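Local structure of diadenosine tetraphosphatase, putative (Trypanosoma brucei, 2QJC) at residues L56-G60 / S107-L111; V17-I22 / S47-V51. The protein binds two manganese ions and probably hydrolyses diadenosine tetraphosphate symmetrically, as a calcineurin-like phosphoesterase. One frame throughout, in Å; residues are numbered along the deposited sequence.

Contact 1. Residues L56-G60 / S107-L111; sequences LVNKG and SLAPL
Asn58 faces Leu108 and Leu111 where the loop after strand 49-52 meets the start of helix 108-114. The loop carries the sequence GDLVNKG, this protein's form of the GDxVDRG signature of PPP-type metallophosphoesterases. Val57 directs its side chain toward the helix but stays at the margin. Its carbonyl takes a hydrogen bond from manganese ligand His28.

Asn58 carries most of the contact. Its CG lies anti to the backbone N (chi1 -157°), which turns one face of its amide to the Leu108 methyl CD2. The methyl sits over that face, with CD2 3.4 Å from Asn58 CG and 3.6 Å from Asn58 ND2. The two side chains cross at about a right angle. Leu111 covers the backbone end of the asparagine, with Leu111 CD2 3.7 Å from Asn58 CA. Ser63, in helix 63-73, bonds to Asn58 N and also touches Leu111.

Lys59 starts away from the helix, but its chain bends at chi2 and chi3 and its end returns. Its side chain also touches His28 and lies about 7 Å from a manganese ion. Ser107 OG sits near both polar ends without bonding to either: it is 3.7 Å from Asn58 OD1 and 3.8 Å from Lys59 NZ.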
loop_
_atom_site.group_PDB
_atom_site.type_symbol
_atom_site.label_atom_id
_atom_site.label_comp_id
_atom_site.label_asym_id
_atom_site.label_seq_id
_atom_site.Cartn_x
_atom_site.Cartn_y
_atom_site.Cartn_z
ATOM N N LEU A 56 -3.374 -6.800 0.376
ATOM C CA LEU A 56 -2.753 -8.021 -0.114
ATOM C C LEU A 56 -3.791 -9.069 -0.502
ATOM O O LEU A 56 -3.526 -9.951 -1.328
ATOM C CB LEU A 56 -1.858 -8.600 0.978
ATOM C CG LEU A 56 -0.982 -7.590 1.717
ATOM C CD1 LEU A 56 -0.147 -8.312 2.763
ATOM C CD2 LEU A 56 -0.097 -6.853 0.711
ATOM N N VAL A 57 -4.977 -8.955 0.087
ATOM C CA VAL A 57 -6.046 -9.922 -0.142
ATOM C C VAL A 57 -7.316 -9.404 -0.823
ATOM O O VAL A 57 -7.433 -8.225 -1.183
ATOM C CB VAL A 57 -6.465 -10.559 1.198
ATOM C CG1 VAL A 57 -5.223 -10.954 1.996
ATOM C CG2 VAL A 57 -7.309 -9.572 1.998
ATOM N N ASN A 58 -8.264 -10.326 -0.986
ATOM C CA ASN A 58 -9.567 -10.056 -1.585
ATOM C C ASN A 58 -9.518 -9.753 -3.082
ATOM O O ASN A 58 -8.529 -9.218 -3.593
ATOM C CB ASN A 58 -10.251 -8.908 -0.829
ATOM C CG ASN A 58 -11.765 -8.918 -0.986
ATOM O OD1 ASN A 58 -12.379 -9.974 -1.148
ATOM N ND2 ASN A 58 -12.373 -7.743 -0.911
ATOM N N LYS A 59 -10.599 -10.124 -3.767
ATOM C CA LYS A 59 -10.778 -9.923 -5.209
ATOM C C LYS A 59 -9.959 -10.844 -6.116
ATOM O O LYS A 59 -10.491 -11.411 -7.072
ATOM C CB LYS A 59 -10.495 -8.460 -5.601
ATOM C CG LYS A 59 -11.123 -7.394 -4.694
ATOM C CD LYS A 59 -12.454 -7.832 -4.084
ATOM C CE LYS A 59 -13.523 -8.138 -5.134
ATOM N NZ LYS A 59 -14.824 -8.505 -4.493
ATOM N N GLY A 60 -8.669 -10.975 -5.823
ATOM C CA GLY A 60 -7.797 -11.815 -6.628
ATOM C C GLY A 60 -7.986 -13.306 -6.422
ATOM O O GLY A 60 -8.637 -13.725 -5.466
ATOM N N SER A 107 -16.273 -9.515 -0.740
ATOM C CA SER A 107 -16.578 -10.872 -0.304
ATOM C C SER A 107 -15.560 -11.358 0.726
ATOM O O SER A 107 -14.942 -12.411 0.563
ATOM C CB SER A 107 -16.595 -11.808 -1.514
ATOM O OG SER A 107 -15.471 -11.569 -2.344
ATOM N N LEU A 108 -15.397 -10.584 1.792
ATOM C CA LEU A 108 -14.455 -10.934 2.844
ATOM C C LEU A 108 -14.973 -12.054 3.740
ATOM O O LEU A 108 -14.190 -12.707 4.427
ATOM C CB LEU A 108 -14.134 -9.699 3.686
ATOM C CG LEU A 108 -13.462 -8.570 2.902
ATOM C CD1 LEU A 108 -13.347 -7.334 3.779
ATOM C CD2 LEU A 108 -12.090 -9.027 2.410
ATOM N N ALA A 109 -16.287 -12.273 3.732
ATOM C CA ALA A 109 -16.887 -13.323 4.556
ATOM C C ALA A 109 -16.295 -14.688 4.207
ATOM O O ALA A 109 -15.748 -15.374 5.071
ATOM C CB ALA A 109 -18.399 -13.337 4.377
ATOM N N PRO A 110 -16.392 -15.101 2.935
ATOM C CA PRO A 110 -15.833 -16.402 2.550
ATOM C C PRO A 110 -14.347 -16.513 2.935
ATOM O O PRO A 110 -13.883 -17.560 3.378
ATOM C CB PRO A 110 -16.034 -16.421 1.037
ATOM C CG PRO A 110 -17.278 -15.614 0.857
ATOM C CD PRO A 110 -17.047 -14.452 1.785
ATOM N N LEU A 111 -13.609 -15.419 2.758
ATOM C CA LEU A 111 -12.186 -15.390 3.086
ATOM C C LEU A 111 -11.941 -15.510 4.589
ATOM O O LEU A 111 -11.002 -16.177 5.024
ATOM C CB LEU A 111 -11.559 -14.095 2.562
ATOM C CG LEU A 111 -10.610 -14.191 1.366
ATOM C CD1 LEU A 111 -11.106 -15.218 0.357
ATOM C CD2 LEU A 111 -10.492 -12.807 0.731
#

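Contact 2. Residues V17-I22 / S47-V51; sequences VTGRVI and SDTLV
The beta-alpha-beta unit of strand 21-24, helix 31-41 and strand 49-52 begins its parallel pairing here, with Val21 beside Thr49 and Ile22 beside Leu50. Three backbone bonds join the strands. Thr49 N donates to Arg20 O at 3.1 Å. Ile22 N donates to Thr49 O at 2.9 Å, and this bond is nearly straight, 172° at the hydrogen. Val51 N closes on Ile22 O at 2.8 Å.

Ahead of the strands, one water gathers three groups. It donates to Arg20 O and to Ser47 O, and accepts from Thr49 OG1 at 2.6 Å. Arg20 O is thus held by two donors. The methyl Val17 CG1 meets Thr49 OG1 tip to tip at 3.7 Å.

Arg20 runs extended past the Asp48 carboxylate. Asp48 OD1 lies against the aliphatic part of the arginine, a tight 2.9 Å from Arg20 CD. Arg20 NH1 makes a salt bridge to Asp48 OD2, with a weak hydrogen bond of 3.1 Å, bent to 133° at the hydrogen. The guanidinium and carboxylate planes are turned 67° apart. Firmer partners lie outside: Arg20 NH2 bonds to Val41 O, and Lys44 N to Asp48 OD2. The charged pair is thereby tied to the end of helix 31-41 and the residues just after it.

Ile22 CG2 packs on Leu50 CD1 at 3.8 Å, on the face covered by helix 31-41. Val21 and Val51 instead touch Ile132 and Ile130 of the second sheet. Helix outside and second sheet inside is the layering of the calcineurin-like phosphoesterase fold, a beta sandwich flanked by helices.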
loop_
_atom_site.group_PDB
_atom_site.type_symbol
_atom_site.label_atom_id
_atom_site.label_comp_id
_atom_site.label_asym_id
_atom_site.label_seq_id
_atom_site.Cartn_x
_atom_site.Cartn_y
_atom_site.Cartn_z
ATOM N N VAL A 17 17.936 0.486 6.280
ATOM C CA VAL A 17 17.688 0.082 4.896
ATOM C C VAL A 17 18.212 1.151 3.942
ATOM O O VAL A 17 17.525 2.127 3.636
ATOM C CB VAL A 17 16.177 -0.164 4.653
ATOM C CG1 VAL A 17 15.914 -0.485 3.179
ATOM C CG2 VAL A 17 15.700 -1.322 5.532
ATOM N N THR A 18 19.444 0.954 3.481
ATOM C CA THR A 18 20.108 1.886 2.575
ATOM C C THR A 18 20.313 1.286 1.185
ATOM O O THR A 18 20.764 1.967 0.268
ATOM C CB THR A 18 21.493 2.315 3.131
ATOM O OG1 THR A 18 22.366 1.176 3.180
ATOM C CG2 THR A 18 21.345 2.879 4.538
ATOM N N GLY A 19 19.995 0.004 1.040
ATOM C CA GLY A 19 20.135 -0.639 -0.249
ATOM C C GLY A 19 18.950 -0.289 -1.132
ATOM O O GLY A 19 18.190 0.634 -0.837
ATOM N N ARG A 20 18.795 -1.030 -2.222
ATOM C CA ARG A 20 17.714 -0.822 -3.172
ATOM C C ARG A 20 16.366 -1.214 -2.547
ATOM O O ARG A 20 16.247 -2.266 -1.911
ATOM C CB ARG A 20 18.003 -1.672 -4.398
ATOM C CG ARG A 20 17.152 -1.438 -5.615
ATOM C CD ARG A 20 17.354 -2.654 -6.516
ATOM N NE ARG A 20 16.726 -2.521 -7.816
ATOM C CZ ARG A 20 16.379 -3.551 -8.578
ATOM N NH1 ARG A 20 16.594 -4.796 -8.160
ATOM N NH2 ARG A 20 15.826 -3.331 -9.760
ATOM N N VAL A 21 15.351 -0.368 -2.729
ATOM C CA VAL A 21 14.028 -0.635 -2.168
ATOM C C VAL A 21 12.933 -0.663 -3.235
ATOM O O VAL A 21 12.837 0.231 -4.069
ATOM C CB VAL A 21 13.664 0.420 -1.096
ATOM C CG1 VAL A 21 12.235 0.174 -0.569
ATOM C CG2 VAL A 21 14.663 0.352 0.048
ATOM N N ILE A 22 12.102 -1.701 -3.184
ATOM C CA ILE A 22 11.023 -1.881 -4.140
ATOM C C ILE A 22 9.670 -1.810 -3.426
ATOM O O ILE A 22 9.383 -2.595 -2.528
ATOM C CB ILE A 22 11.194 -3.233 -4.868
ATOM C CG1 ILE A 22 12.508 -3.211 -5.662
ATOM C CG2 ILE A 22 10.030 -3.488 -5.808
ATOM C CD1 ILE A 22 12.889 -4.535 -6.243
ATOM N N SER A 47 19.352 -8.984 -0.900
ATOM C CA SER A 47 19.911 -7.694 -1.291
ATOM C C SER A 47 18.847 -6.607 -1.247
ATOM O O SER A 47 18.933 -5.670 -0.452
ATOM C CB SER A 47 20.497 -7.767 -2.702
ATOM O OG SER A 47 21.631 -8.613 -2.742
ATOM N N ASP A 48 17.846 -6.727 -2.112
ATOM C CA ASP A 48 16.771 -5.744 -2.158
ATOM C C ASP A 48 15.798 -5.942 -1.004
ATOM O O ASP A 48 15.754 -7.004 -0.380
ATOM C CB ASP A 48 15.989 -5.841 -3.472
ATOM C CG ASP A 48 16.880 -5.749 -4.688
ATOM O OD1 ASP A 48 17.776 -4.883 -4.692
ATOM O OD2 ASP A 48 16.676 -6.531 -5.644
ATOM N N THR A 49 15.021 -4.900 -0.731
ATOM C CA THR A 49 14.013 -4.939 0.313
ATOM C C THR A 49 12.697 -4.684 -0.404
ATOM O O THR A 49 12.611 -3.806 -1.266
ATOM C CB THR A 49 14.245 -3.843 1.353
ATOM O OG1 THR A 49 15.574 -3.958 1.867
ATOM C CG2 THR A 49 13.258 -3.980 2.504
ATOM N N LEU A 50 11.681 -5.464 -0.067
ATOM C CA LEU A 50 10.379 -5.314 -0.702
ATOM C C LEU A 50 9.371 -4.745 0.296
ATOM O O LEU A 50 9.332 -5.162 1.454
ATOM C CB LEU A 50 9.905 -6.676 -1.222
ATOM C CG LEU A 50 8.564 -6.738 -1.960
ATOM C CD1 LEU A 50 8.562 -5.775 -3.155
ATOM C CD2 LEU A 50 8.329 -8.169 -2.430
ATOM N N VAL A 51 8.579 -3.775 -0.149
ATOM C CA VAL A 51 7.561 -3.166 0.713
ATOM C C VAL A 51 6.239 -3.013 -0.048
ATOM O O VAL A 51 6.200 -2.383 -1.101
ATOM C CB VAL A 51 7.999 -1.761 1.210
ATOM C CG1 VAL A 51 6.992 -1.222 2.199
ATOM C CG2 VAL A 51 9.382 -1.826 1.838
HETATM O O HOH W 1 17.722 -3.371 0.515
#

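From the N terminus, contact 2 comes first. It closes a loop of 24 residues that contains helix 31-41 and the manganese ligands Asp26 and His28. The chain then follows strand 49-52 to its end, passes the shared ligand Asp55 and enters 56-60. Contact 1 closes a second loop, of 46 residues, with helices 63-73 and 81-91, ligand Asn81 and the unmodelled residues 94-106. The loops are in series and neither nest nor cross. The contact centres are 28 Å apart. Contact 2 ties the N-terminal ends of strands 21-24 and 49-52, away from the metals, whereas contact 1 joins a metal-side loop to helix 108-114.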